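Local coordinates for lipid-transfer protein (Thermomonospora curvata, PDB 6OK1) that is a lipid-transfer protein of the thiolase superfamily whose precise function is not established, at residues A[149-154]-A[257-262]; A[165-170]-A[208-213]; A[253-258]-A[378-383]. All coordinates share one frame; numbering follows the deposited sequence.

Overall arrangement
Starting from the N terminus, the chain first enters contact 1 on helix 148-163 and then contact 2 at the start of helix 167-182. Contact 2 closes 38 residues later, where strand 209-210 returns to that helix start, so its loop is nested inside the longer one that contact 1 closes at the 257-262 loop. The two touch where Ala153 packs on Pro208 and Leu209. Contact 3 opens in the same loop as contact 1 closes, sharing Thr257 and Ser258, and closes at the entry to strand 382-388 of the central sheet. Contact 1 therefore joins the N-terminal and C-terminal thiolase regions, while contacts 2 and 3 each stay within one.

Contact 1 of 3, residues A[149-154]-A[257-262]; sequences AQWVAM and TSYYRS
Tyr259 drives its hydroxyl against the backbone of helix 148-163 at Trp151, and the side chain can be followed outward from its root. CB lies over the ring of the next residue, Tyr260. Beyond it the phenol ring is sandwiched. One face carries CA of Thr257, 3.7 Å above the ring plane and over its centre, and the opposite face carries Met154 CG, 4.0 Å from the centroid of the Tyr259 ring in a CH-pi contact. Met154 points its CG anti to the backbone N (chi1 -166°), and the bend at chi2 then leaves SD above the same face, 5.4 Å from the Tyr259 centroid, as a long Met-aromatic contact. At the tip, Tyr259 OH donates to Trp151 O over 2.8 Å. The donor sits in the carbonyl plane on a lone pair, with a C=O...donor angle of 107°. The same OH rests 3.5 Å from Met154 CB and 3.6 Å from Trp151 CB.

Beside this bond, the methyl of Thr257 covers the indole: CG2 stands 4.0 Å from the centroid of the Trp151 five-membered ring, 21° off its normal, hence over the face. The indole NE1 is bonded to Leu145 O, which fixes how the ring is turned.

A further protein chain borders the site, bonding to Met154 O and Tyr259 O through its polar and basic side chains, so this packing between helix and loop lies directly behind a protein interface. Chemically, a buried phenol donates a hydrogen bond to a helix carbonyl, which accepts it on an in-plane lone pair, while carbon on both ring faces, Met154 from the helix and Thr257 from its own loop, probably limits how far the phenol can swing; the join is thus one polar bond set in apolar surroundings.

Contact 2 of 3, residues A[165-170]-A[208-213]; sequences ATSEDF and PLHLLD
Ser167 and Pro208 bring their CA atoms to 6.6 Å and Phe170 and Asp213 to 7.2 Å, so the first turn of helix 167-182 runs past a segment that enters through a cis peptide bond at Pro208 and leaves in a 3-10 turn. Ser167 holds OG anti to its own N (chi1 178°), reaching across to donate a hydrogen bond to a water 2.7 Å from Ser167 OG. That water donates to Pro208 O at 2.7 Å and to Asp213 OD2 at 2.6 Å, and it lies near the edge of the Phe170 ring. Ser167 OG is also bonded to Gln200 NE2 and comes within 3.0 Å of His210 NE2, close to the imidazole plane; His210 ND1 is hydrogen-bonded to Ser202 O.

The apolar approach is looser: Phe170 CE2 meets Pro208 CG obliquely at 4.3 Å. Behind Ser167, Thr166 and Asp169 form a capping box that closes the helix start. On the other side, His210 N donates to the anti lone pair of Asp213 OD2 at 2.8 Å.

Thr298 and His199 take up Asp213 OD1. Four bonds therefore grip the carboxylate, two on each oxygen, and they fix its rotation. The chemistry implies a polar network, set beside the Phe170 and Pro208 packing, in which one water, with both protons and a lone pair committed, couples the helix start to the turn.

Contact 3 of 3, residues A[253-258]-A[378-383]; sequences QHMMTS and TGVPTS
Met256 and Gly379 both adopt positive phi, 71° and 92°, and these turns bring Met256 N within 2.9 Å of Gly379 O where the chain enters strand 382-388 of the thiolase-fold central sheet. The hydrogen bond between them is bent and weak. A water supplements it, donating to Gly379 O at 2.8 Å and accepting from Ser258 N at 3.0 Å, so that Gly379 O takes one bond from Met256 N and one from a water that Ser258 N holds in place.

With chi1 at -63° and further bends along the chain, Met256 curls its sulfur over Gly379. A CB there would clash with Met256 SD and, at these backbone angles, with the preceding carbonyl O as well. SD ends 3.4 Å from Thr378 O and 3.6 Å from Val380 CG1, while Trp151 and Val152 of helix 148-163 pack against the same methionine.

At the other end Gln253 lies across the Pro381 ring, CG to CG 3.9 Å. Its amide is held at both ends: OE1 is bonded to Arg261 and to Gly250 N, and NE2 to Glu269. Ile62 and Phe76 of a second subunit pack on Gln253 and Pro381, so this flank faces the subunit boundary. Gln253 NE2 also donates to His254 O at 3.2 Å, nearly in the amide plane, and the loop is pinned internally by His254 N donating to Ser258 OG at 2.8 Å.

Contact 1 of 3, residues A[149-154]-A[257-262]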
ATOM      1  N   ALA A 149      -3.997 -14.238 -17.800  1.00 21.88           N
ATOM      2  CA  ALA A 149      -4.015 -14.486 -19.234  1.00 20.67           C
ATOM      3  C   ALA A 149      -5.428 -14.386 -19.787  1.00 18.25           C
ATOM      4  O   ALA A 149      -5.641 -13.819 -20.869  1.00 19.63           O
ATOM      5  CB  ALA A 149      -3.448 -15.859 -19.546  1.00 22.85           C
ATOM      6  N   GLN A 150      -6.402 -14.941 -19.071  1.00 19.14           N
ATOM      7  CA  GLN A 150      -7.781 -14.877 -19.546  1.00 20.60           C
ATOM      8  C   GLN A 150      -8.300 -13.453 -19.491  1.00 21.00           C
ATOM      9  O   GLN A 150      -9.031 -13.012 -20.387  1.00 20.34           O
ATOM     10  CB  GLN A 150      -8.655 -15.792 -18.705  1.00 20.07           C
ATOM     11  CG  GLN A 150      -8.303 -17.286 -18.865  1.00 19.76           C
ATOM     12  CD  GLN A 150      -8.838 -18.151 -17.746  1.00 26.27           C
ATOM     13  OE1 GLN A 150      -9.329 -17.651 -16.718  1.00 26.14           O
ATOM     14  NE2 GLN A 150      -8.736 -19.474 -17.927  1.00 25.59           N
ATOM     15  N   TRP A 151      -7.939 -12.718 -18.435  1.00 19.81           N
ATOM     16  CA  TRP A 151      -8.398 -11.339 -18.342  1.00 17.35           C
ATOM     17  C   TRP A 151      -7.889 -10.520 -19.520  1.00 20.97           C
ATOM     18  O   TRP A 151      -8.626  -9.693 -20.062  1.00 21.36           O
ATOM     19  CB  TRP A 151      -7.977 -10.712 -16.995  1.00 17.94           C
ATOM     20  CG  TRP A 151      -8.541 -11.411 -15.840  1.00 17.21           C
ATOM     21  CD1 TRP A 151      -9.706 -12.089 -15.799  1.00 21.36           C
ATOM     22  CD2 TRP A 151      -7.929 -11.578 -14.539  1.00 18.41           C
ATOM     23  NE1 TRP A 151      -9.872 -12.676 -14.554  1.00 22.11           N
ATOM     24  CE2 TRP A 151      -8.802 -12.363 -13.767  1.00 21.91           C
ATOM     25  CE3 TRP A 151      -6.730 -11.127 -13.966  1.00 23.38           C
ATOM     26  CZ2 TRP A 151      -8.522 -12.727 -12.460  1.00 22.29           C
ATOM     27  CZ3 TRP A 151      -6.452 -11.475 -12.661  1.00 25.98           C
ATOM     28  CH2 TRP A 151      -7.342 -12.282 -11.926  1.00 23.64           C
ATOM     29  N   VAL A 152      -6.634 -10.750 -19.933  1.00 20.81           N
ATOM     30  CA  VAL A 152      -6.044 -10.045 -21.063  1.00 20.67           C
ATOM     31  C   VAL A 152      -6.668 -10.529 -22.360  1.00 19.37           C
ATOM     32  O   VAL A 152      -6.909  -9.743 -23.288  1.00 19.49           O
ATOM     33  CB  VAL A 152      -4.509 -10.227 -21.074  1.00 21.16           C
ATOM     34  CG1 VAL A 152      -3.894  -9.707 -22.389  1.00 23.83           C
ATOM     35  CG2 VAL A 152      -3.864  -9.501 -19.873  1.00 23.52           C
ATOM     36  N   ALA A 153      -6.937 -11.830 -22.445  1.00 19.68           N
ATOM     37  CA  ALA A 153      -7.475 -12.404 -23.674  1.00 20.12           C
ATOM     38  C   ALA A 153      -8.804 -11.783 -24.041  1.00 21.19           C
ATOM     39  O   ALA A 153      -9.103 -11.619 -25.232  1.00 19.41           O
ATOM     40  CB  ALA A 153      -7.614 -13.901 -23.519  1.00 20.98           C
ATOM     41  N   MET A 154      -9.602 -11.386 -23.043  1.00 19.04           N
ATOM     42  CA  MET A 154     -10.889 -10.770 -23.329  1.00 20.00           C
ATOM     43  C   MET A 154     -10.730  -9.459 -24.090  1.00 19.25           C
ATOM     44  O   MET A 154     -11.501  -9.171 -25.027  1.00 20.55           O
ATOM     45  CB  MET A 154     -11.659 -10.555 -22.023  1.00 22.40           C
ATOM     46  CG  MET A 154     -13.133 -10.240 -22.237  1.00 23.09           C
ATOM     47  SD  MET A 154     -14.100 -11.622 -22.827  1.00 20.32           S
ATOM     48  CE  MET A 154     -14.314 -12.527 -21.293  1.00 21.20           C
ATOM     49  N   THR A 257      -9.949  -5.943 -15.558  1.00 18.75           N
ATOM     50  CA  THR A 257     -11.213  -6.368 -16.153  1.00 16.33           C
ATOM     51  C   THR A 257     -12.134  -5.181 -16.458  1.00 17.39           C
ATOM     52  O   THR A 257     -13.351  -5.254 -16.230  1.00 20.10           O
ATOM     53  CB  THR A 257     -11.931  -7.365 -15.250  1.00 17.95           C
ATOM     54  OG1 THR A 257     -12.173  -6.807 -13.956  1.00 19.58           O
ATOM     55  CG2 THR A 257     -11.102  -8.628 -15.082  1.00 19.01           C
ATOM     56  N   SER A 258     -11.569  -4.096 -17.001  1.00 18.16           N
ATOM     57  CA  SER A 258     -12.363  -2.908 -17.360  1.00 18.48           C
ATOM     58  C   SER A 258     -13.101  -3.161 -18.677  1.00 19.36           C
ATOM     59  O   SER A 258     -12.782  -2.612 -19.737  1.00 21.00           O
ATOM     60  CB  SER A 258     -11.491  -1.671 -17.457  1.00 20.13           C
ATOM     61  OG  SER A 258     -10.696  -1.524 -16.284  1.00 21.39           O
ATOM     62  N   TYR A 259     -14.137  -3.974 -18.570  1.00 20.09           N
ATOM     63  CA  TYR A 259     -14.865  -4.524 -19.706  1.00 19.18           C
ATOM     64  C   TYR A 259     -16.161  -3.780 -19.996  1.00 19.69           C
ATOM     65  O   TYR A 259     -16.939  -4.215 -20.862  1.00 20.71           O
ATOM     66  CB  TYR A 259     -15.215  -5.985 -19.420  1.00 18.57           C
ATOM     67  CG  TYR A 259     -14.058  -6.955 -19.235  1.00 18.43           C
ATOM     68  CD1 TYR A 259     -12.848  -6.793 -19.889  1.00 20.48           C
ATOM     69  CD2 TYR A 259     -14.214  -8.047 -18.418  1.00 18.98           C
ATOM     70  CE1 TYR A 259     -11.814  -7.710 -19.723  1.00 19.16           C
ATOM     71  CE2 TYR A 259     -13.185  -8.968 -18.240  1.00 19.00           C
ATOM     72  CZ  TYR A 259     -11.995  -8.785 -18.884  1.00 19.36           C
ATOM     73  OH  TYR A 259     -11.018  -9.722 -18.701  1.00 20.34           O
ATOM     74  N   TYR A 260     -16.422  -2.687 -19.291  1.00 19.05           N
ATOM     75  CA  TYR A 260     -17.743  -2.070 -19.269  1.00 19.26           C
ATOM     76  C   TYR A 260     -17.729  -0.660 -19.845  1.00 19.71           C
ATOM     77  O   TYR A 260     -18.774   0.013 -19.864  1.00 22.93           O
ATOM     78  CB  TYR A 260     -18.272  -2.082 -17.830  1.00 20.65           C
ATOM     79  CG  TYR A 260     -18.053  -3.429 -17.153  1.00 21.17           C
ATOM     80  CD1 TYR A 260     -18.938  -4.470 -17.338  1.00 18.57           C
ATOM     81  CD2 TYR A 260     -16.925  -3.652 -16.343  1.00 22.37           C
ATOM     82  CE1 TYR A 260     -18.735  -5.701 -16.731  1.00 18.05           C
ATOM     83  CE2 TYR A 260     -16.692  -4.865 -15.768  1.00 18.50           C
ATOM     84  CZ  TYR A 260     -17.608  -5.893 -15.950  1.00 19.27           C
ATOM     85  OH  TYR A 260     -17.449  -7.129 -15.369  1.00 20.73           O
ATOM     86  N   ARG A 261     -16.578  -0.204 -20.313  1.00 24.60           N
ATOM     87  CA  ARG A 261     -16.423   1.083 -20.982  1.00 24.75           C
ATOM     88  C   ARG A 261     -17.016   1.045 -22.379  1.00 25.41           C
ATOM     89  O   ARG A 261     -17.171  -0.016 -22.975  1.00 25.95           O
ATOM     90  CB  ARG A 261     -14.950   1.424 -21.116  1.00 25.42           C
ATOM     91  CG  ARG A 261     -14.270   1.574 -19.797  1.00 24.18           C
ATOM     92  CD  ARG A 261     -12.757   1.324 -19.884  1.00 24.20           C
ATOM     93  NE  ARG A 261     -12.123   1.879 -18.689  1.00 23.52           N
ATOM     94  CZ  ARG A 261     -10.826   1.812 -18.399  1.00 24.33           C
ATOM     95  NH1 ARG A 261      -9.987   1.167 -19.184  1.00 20.58           N
ATOM     96  NH2 ARG A 261     -10.366   2.450 -17.313  1.00 22.81           N
ATOM     97  N   SER A 262     -17.283   2.231 -22.941  1.00 23.85           N
ATOM     98  CA  SER A 262     -17.856   2.274 -24.280  0.71 22.76           C
ATOM     99  C   SER A 262     -16.970   1.532 -25.271  1.00 28.74           C
ATOM    100  O   SER A 262     -17.472   0.808 -26.140  1.00 31.90           O
ATOM    101  CB  SER A 262     -18.087   3.727 -24.718  0.71 26.56           C
ATOM    102  OG  SER A 262     -16.875   4.469 -24.757  0.71 40.88           O
TER

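Contact 2 of 3, residues A[165-170]-A[208-213]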
ATOM      1  N   ALA A 165      -6.231  -7.311 -36.391  1.00 28.86           N
ATOM      2  CA  ALA A 165      -4.996  -7.915 -35.941  1.00 28.71           C
ATOM      3  C   ALA A 165      -5.208  -9.408 -35.766  1.00 26.99           C
ATOM      4  O   ALA A 165      -6.317  -9.869 -35.469  1.00 26.70           O
ATOM      5  CB  ALA A 165      -4.540  -7.306 -34.618  1.00 27.26           C
ATOM      6  N   THR A 166      -4.124 -10.157 -35.956  1.00 24.98           N
ATOM      7  CA  THR A 166      -4.130 -11.601 -35.903  1.00 26.29           C
ATOM      8  C   THR A 166      -3.176 -12.078 -34.816  1.00 24.42           C
ATOM      9  O   THR A 166      -2.379 -11.313 -34.276  1.00 26.34           O
ATOM     10  CB  THR A 166      -3.683 -12.224 -37.234  1.00 30.10           C
ATOM     11  OG1 THR A 166      -2.290 -11.978 -37.416  1.00 32.10           O
ATOM     12  CG2 THR A 166      -4.464 -11.617 -38.406  1.00 34.76           C
ATOM     13  N   SER A 167      -3.210 -13.378 -34.577  1.00 22.65           N
ATOM     14  CA  SER A 167      -2.261 -13.965 -33.634  1.00 21.77           C
ATOM     15  C   SER A 167      -0.819 -13.704 -34.059  1.00 26.47           C
ATOM     16  O   SER A 167       0.047 -13.484 -33.214  1.00 24.48           O
ATOM     17  CB  SER A 167      -2.507 -15.455 -33.489  1.00 25.62           C
ATOM     18  OG  SER A 167      -1.567 -16.061 -32.603  1.00 24.96           O
ATOM     19  N   GLU A 168      -0.528 -13.728 -35.367  1.00 25.28           N
ATOM     20  CA  GLU A 168       0.847 -13.473 -35.782  1.00 26.40           C
ATOM     21  C   GLU A 168       1.285 -12.058 -35.436  1.00 23.94           C
ATOM     22  O   GLU A 168       2.479 -11.830 -35.189  1.00 29.22           O
ATOM     23  CB  GLU A 168       1.007 -13.733 -37.290  1.00 27.90           C
ATOM     24  CG  GLU A 168       1.002 -15.204 -37.611  1.00 27.23           C
ATOM     25  CD  GLU A 168       1.353 -15.507 -39.052  1.00 51.11           C
ATOM     26  OE1 GLU A 168       1.123 -14.631 -39.908  1.00 41.26           O
ATOM     27  OE2 GLU A 168       1.871 -16.614 -39.313  1.00 47.35           O
ATOM     28  N   ASP A 169       0.360 -11.085 -35.446  1.00 26.82           N
ATOM     29  CA  ASP A 169       0.724  -9.729 -35.031  1.00 28.60           C
ATOM     30  C   ASP A 169       1.169  -9.707 -33.574  1.00 29.11           C
ATOM     31  O   ASP A 169       2.174  -9.074 -33.230  1.00 27.63           O
ATOM     32  CB  ASP A 169      -0.448  -8.774 -35.255  1.00 28.49           C
ATOM     33  CG  ASP A 169      -0.782  -8.615 -36.711  1.00 32.01           C
ATOM     34  OD1 ASP A 169       0.168  -8.455 -37.496  1.00 30.51           O
ATOM     35  OD2 ASP A 169      -1.979  -8.671 -37.065  1.00 28.26           O
ATOM     36  N   PHE A 170       0.447 -10.409 -32.696  1.00 26.69           N
ATOM     37  CA  PHE A 170       0.905 -10.533 -31.314  1.00 25.75           C
ATOM     38  C   PHE A 170       2.230 -11.295 -31.245  1.00 30.21           C
ATOM     39  O   PHE A 170       3.112 -10.970 -30.434  1.00 27.71           O
ATOM     40  CB  PHE A 170      -0.162 -11.248 -30.470  1.00 21.45           C
ATOM     41  CG  PHE A 170      -1.506 -10.559 -30.455  1.00 23.41           C
ATOM     42  CD1 PHE A 170      -1.619  -9.182 -30.551  1.00 24.22           C
ATOM     43  CD2 PHE A 170      -2.678 -11.315 -30.349  1.00 20.52           C
ATOM     44  CE1 PHE A 170      -2.865  -8.563 -30.519  1.00 26.16           C
ATOM     45  CE2 PHE A 170      -3.927 -10.699 -30.328  1.00 21.48           C
ATOM     46  CZ  PHE A 170      -4.024  -9.332 -30.408  1.00 25.53           C
ATOM     47  N   PRO A 208      -7.185 -15.518 -27.566  1.00 22.65           N
ATOM     48  CA  PRO A 208      -6.218 -15.702 -28.670  1.00 20.98           C
ATOM     49  C   PRO A 208      -4.747 -15.741 -28.264  1.00 25.57           C
ATOM     50  O   PRO A 208      -3.888 -15.350 -29.063  1.00 26.41           O
ATOM     51  CB  PRO A 208      -6.483 -14.477 -29.533  1.00 24.05           C
ATOM     52  CG  PRO A 208      -6.769 -13.398 -28.501  1.00 25.36           C
ATOM     53  CD  PRO A 208      -7.595 -14.101 -27.454  1.00 24.48           C
ATOM     54  N   LEU A 209      -4.453 -16.168 -27.041  1.00 21.80           N
ATOM     55  CA  LEU A 209      -3.084 -16.176 -26.520  1.00 19.54           C
ATOM     56  C   LEU A 209      -2.498 -17.586 -26.562  1.00 22.27           C
ATOM     57  O   LEU A 209      -3.046 -18.516 -25.957  1.00 23.61           O
ATOM     58  CB  LEU A 209      -3.034 -15.650 -25.081  1.00 21.85           C
ATOM     59  CG  LEU A 209      -3.089 -14.133 -24.905  1.00 26.60           C
ATOM     60  CD1 LEU A 209      -4.346 -13.532 -25.467  1.00 29.90           C
ATOM     61  CD2 LEU A 209      -2.961 -13.792 -23.435  1.00 29.54           C
ATOM     62  N   HIS A 210      -1.349 -17.714 -27.223  1.00 22.00           N
ATOM     63  CA  HIS A 210      -0.512 -18.899 -27.190  1.00 23.42           C
ATOM     64  C   HIS A 210       0.340 -18.904 -25.921  1.00 23.26           C
ATOM     65  O   HIS A 210       0.535 -17.883 -25.265  1.00 22.81           O
ATOM     66  CB  HIS A 210       0.429 -18.920 -28.401  1.00 21.66           C
ATOM     67  CG  HIS A 210      -0.253 -19.084 -29.727  1.00 22.47           C
ATOM     68  ND1 HIS A 210      -0.355 -20.306 -30.352  1.00 24.82           N
ATOM     69  CD2 HIS A 210      -0.815 -18.184 -30.569  1.00 24.58           C
ATOM     70  CE1 HIS A 210      -0.974 -20.158 -31.512  1.00 29.74           C
ATOM     71  NE2 HIS A 210      -1.286 -18.882 -31.659  1.00 22.77           N
ATOM     72  N   LEU A 211       0.951 -20.051 -25.649  1.00 23.91           N
ATOM     73  CA  LEU A 211       1.931 -20.124 -24.566  1.00 22.43           C
ATOM     74  C   LEU A 211       3.007 -19.050 -24.705  1.00 20.68           C
ATOM     75  O   LEU A 211       3.363 -18.388 -23.725  1.00 21.85           O
ATOM     76  CB  LEU A 211       2.548 -21.515 -24.562  1.00 22.45           C
ATOM     77  CG  LEU A 211       3.646 -21.741 -23.539  1.00 25.23           C
ATOM     78  CD1 LEU A 211       3.150 -21.467 -22.140  1.00 31.33           C
ATOM     79  CD2 LEU A 211       4.102 -23.164 -23.660  1.00 37.33           C
ATOM     80  N   LEU A 212       3.506 -18.822 -25.921  1.00 22.64           N
ATOM     81  CA  LEU A 212       4.583 -17.860 -26.083  1.00 22.89           C
ATOM     82  C   LEU A 212       4.108 -16.397 -26.103  1.00 23.27           C
ATOM     83  O   LEU A 212       4.947 -15.509 -26.246  1.00 24.71           O
ATOM     84  CB  LEU A 212       5.404 -18.199 -27.351  1.00 23.08           C
ATOM     85  CG  LEU A 212       6.373 -19.357 -27.123  1.00 28.66           C
ATOM     86  CD1 LEU A 212       6.950 -19.816 -28.436  1.00 29.48           C
ATOM     87  CD2 LEU A 212       7.491 -18.949 -26.176  1.00 38.71           C
ATOM     88  N   ASP A 213       2.804 -16.122 -25.895  1.00 22.61           N
ATOM     89  CA  ASP A 213       2.325 -14.764 -25.612  1.00 21.24           C
ATOM     90  C   ASP A 213       2.404 -14.414 -24.136  1.00 21.26           C
ATOM     91  O   ASP A 213       2.131 -13.261 -23.774  1.00 23.91           O
ATOM     92  CB  ASP A 213       0.869 -14.607 -26.063  1.00 24.20           C
ATOM     93  CG  ASP A 213       0.742 -14.612 -27.553  1.00 24.30           C
ATOM     94  OD1 ASP A 213       1.488 -13.839 -28.172  1.00 22.97           O
ATOM     95  OD2 ASP A 213      -0.073 -15.398 -28.079  1.00 24.22           O
TER
HETATM   96  O   HOH W   1      -1.508 -14.813 -30.225  1.00 21.35           O

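Contact 3 of 3, residues A[253-258]-A[378-383]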
ATOM      1  N   GLN A 253     -12.479   2.278 -14.133  1.00 19.20           N
ATOM      2  CA  GLN A 253     -11.333   1.397 -14.053  1.00 18.81           C
ATOM      3  C   GLN A 253     -11.605   0.215 -13.131  1.00 20.11           C
ATOM      4  O   GLN A 253     -12.083   0.390 -12.003  1.00 19.85           O
ATOM      5  CB  GLN A 253     -10.141   2.178 -13.534  1.00 21.71           C
ATOM      6  CG  GLN A 253      -8.857   1.379 -13.558  1.00 17.63           C
ATOM      7  CD  GLN A 253      -8.256   1.265 -14.934  1.00 20.41           C
ATOM      8  OE1 GLN A 253      -8.079   2.255 -15.630  1.00 21.22           O
ATOM      9  NE2 GLN A 253      -7.899   0.023 -15.321  1.00 19.05           N
ATOM     10  N   HIS A 254     -11.271  -0.994 -13.604  1.00 20.41           N
ATOM     11  CA  HIS A 254     -11.287  -2.220 -12.806  1.00 19.90           C
ATOM     12  C   HIS A 254      -9.881  -2.813 -12.794  1.00 19.29           C
ATOM     13  O   HIS A 254      -8.999  -2.387 -13.530  1.00 20.11           O
ATOM     14  CB  HIS A 254     -12.322  -3.218 -13.362  1.00 19.00           C
ATOM     15  CG  HIS A 254     -13.718  -2.698 -13.323  1.00 19.75           C
ATOM     16  ND1 HIS A 254     -14.650  -3.115 -12.399  1.00 19.42           N
ATOM     17  CD2 HIS A 254     -14.326  -1.743 -14.059  1.00 20.69           C
ATOM     18  CE1 HIS A 254     -15.780  -2.453 -12.579  1.00 20.43           C
ATOM     19  NE2 HIS A 254     -15.608  -1.609 -13.584  1.00 19.16           N
ATOM     20  N   MET A 255      -9.680  -3.796 -11.931  1.00 20.03           N
ATOM     21  CA  MET A 255      -8.405  -4.499 -11.823  0.60 17.78           C
ATOM     22  C   MET A 255      -8.386  -5.614 -12.860  1.00 16.42           C
ATOM     23  O   MET A 255      -8.978  -6.686 -12.653  1.00 20.57           O
ATOM     24  CB  MET A 255      -8.225  -5.068 -10.422  0.60 20.51           C
ATOM     25  CG  MET A 255      -6.937  -5.863 -10.240  0.60 29.73           C
ATOM     26  SD  MET A 255      -5.539  -4.782  -9.935  0.60 45.17           S
ATOM     27  CE  MET A 255      -5.748  -4.606  -8.152  0.60 58.34           C
ATOM     28  N   MET A 256      -7.751  -5.334 -13.992  1.00 19.07           N
ATOM     29  CA  MET A 256      -7.540  -6.204 -15.143  1.00 19.27           C
ATOM     30  C   MET A 256      -8.794  -6.473 -15.948  1.00 21.72           C
ATOM     31  O   MET A 256      -8.698  -7.148 -16.975  1.00 18.78           O
ATOM     32  CB  MET A 256      -6.929  -7.555 -14.746  1.00 22.51           C
ATOM     33  CG  MET A 256      -5.565  -7.400 -14.137  1.00 22.72           C
ATOM     34  SD  MET A 256      -4.395  -6.742 -15.336  1.00 27.57           S
ATOM     35  CE  MET A 256      -4.271  -8.110 -16.480  1.00 36.18           C
ATOM     36  N   THR A 257      -9.949  -5.943 -15.558  1.00 18.75           N
ATOM     37  CA  THR A 257     -11.213  -6.368 -16.153  1.00 16.33           C
ATOM     38  C   THR A 257     -12.134  -5.181 -16.458  1.00 17.39           C
ATOM     39  O   THR A 257     -13.351  -5.254 -16.230  1.00 20.10           O
ATOM     40  CB  THR A 257     -11.931  -7.365 -15.250  1.00 17.95           C
ATOM     41  OG1 THR A 257     -12.173  -6.807 -13.956  1.00 19.58           O
ATOM     42  CG2 THR A 257     -11.102  -8.628 -15.082  1.00 19.01           C
ATOM     43  N   SER A 258     -11.569  -4.096 -17.001  1.00 18.16           N
ATOM     44  CA  SER A 258     -12.363  -2.908 -17.360  1.00 18.48           C
ATOM     45  C   SER A 258     -13.101  -3.161 -18.677  1.00 19.36           C
ATOM     46  O   SER A 258     -12.782  -2.612 -19.737  1.00 21.00           O
ATOM     47  CB  SER A 258     -11.491  -1.671 -17.457  1.00 20.13           C
ATOM     48  OG  SER A 258     -10.696  -1.524 -16.284  1.00 21.39           O
ATOM     49  N   THR A 378      -0.215  -3.278 -17.554  1.00 22.82           N
ATOM     50  CA  THR A 378      -1.360  -2.991 -18.395  1.00 19.70           C
ATOM     51  C   THR A 378      -2.597  -3.757 -17.929  1.00 19.68           C
ATOM     52  O   THR A 378      -2.520  -4.897 -17.436  1.00 23.09           O
ATOM     53  CB  THR A 378      -1.021  -3.328 -19.850  1.00 25.38           C
ATOM     54  OG1 THR A 378      -0.429  -4.623 -19.893  1.00 26.81           O
ATOM     55  CG2 THR A 378      -0.013  -2.353 -20.392  1.00 29.88           C
ATOM     56  N   GLY A 379      -3.755  -3.111 -18.086  1.00 22.84           N
ATOM     57  CA  GLY A 379      -5.003  -3.626 -17.581  1.00 20.82           C
ATOM     58  C   GLY A 379      -5.351  -3.158 -16.190  1.00 21.80           C
ATOM     59  O   GLY A 379      -6.445  -3.455 -15.706  1.00 20.27           O
ATOM     60  N   VAL A 380      -4.449  -2.421 -15.556  1.00 23.11           N
ATOM     61  CA  VAL A 380      -4.612  -1.951 -14.179  1.00 20.50           C
ATOM     62  C   VAL A 380      -4.323  -0.455 -14.161  1.00 16.29           C
ATOM     63  O   VAL A 380      -3.686   0.082 -15.070  1.00 19.40           O
ATOM     64  CB  VAL A 380      -3.647  -2.680 -13.210  1.00 22.11           C
ATOM     65  CG1 VAL A 380      -4.094  -4.094 -12.911  1.00 28.52           C
ATOM     66  CG2 VAL A 380      -2.212  -2.668 -13.763  1.00 22.64           C
ATOM     67  N   PRO A 381      -4.722   0.228 -13.098  1.00 17.70           N
ATOM     68  CA  PRO A 381      -4.124   1.546 -12.844  1.00 20.17           C
ATOM     69  C   PRO A 381      -2.624   1.442 -13.005  1.00 20.91           C
ATOM     70  O   PRO A 381      -1.982   0.530 -12.459  1.00 19.79           O
ATOM     71  CB  PRO A 381      -4.516   1.827 -11.398  1.00 20.69           C
ATOM     72  CG  PRO A 381      -5.746   1.074 -11.190  1.00 20.47           C
ATOM     73  CD  PRO A 381      -5.602  -0.199 -12.013  1.00 21.15           C
ATOM     74  N   THR A 382      -2.057   2.388 -13.744  1.00 19.56           N
ATOM     75  CA  THR A 382      -0.728   2.197 -14.276  1.00 22.05           C
ATOM     76  C   THR A 382       0.082   3.477 -14.132  1.00 20.49           C
ATOM     77  O   THR A 382      -0.297   4.421 -13.424  1.00 21.99           O
ATOM     78  CB  THR A 382      -0.836   1.652 -15.718  1.00 21.95           C
ATOM     79  OG1 THR A 382       0.450   1.220 -16.170  1.00 23.92           O
ATOM     80  CG2 THR A 382      -1.417   2.662 -16.702  1.00 21.30           C
ATOM     81  N   SER A 383       1.236   3.477 -14.777  1.00 18.60           N
ATOM     82  CA  SER A 383       2.217   4.551 -14.640  1.00 21.92           C
ATOM     83  C   SER A 383       3.219   4.481 -15.781  1.00 23.50           C
ATOM     84  O   SER A 383       3.273   3.511 -16.536  1.00 22.55           O
ATOM     85  CB  SER A 383       2.918   4.478 -13.260  1.00 22.97           C
ATOM     86  OG  SER A 383       3.454   3.189 -13.000  1.00 21.21           O
TER
HETATM   87  O   HOH W   2      -8.711  -3.092 -17.261  1.00 19.76           O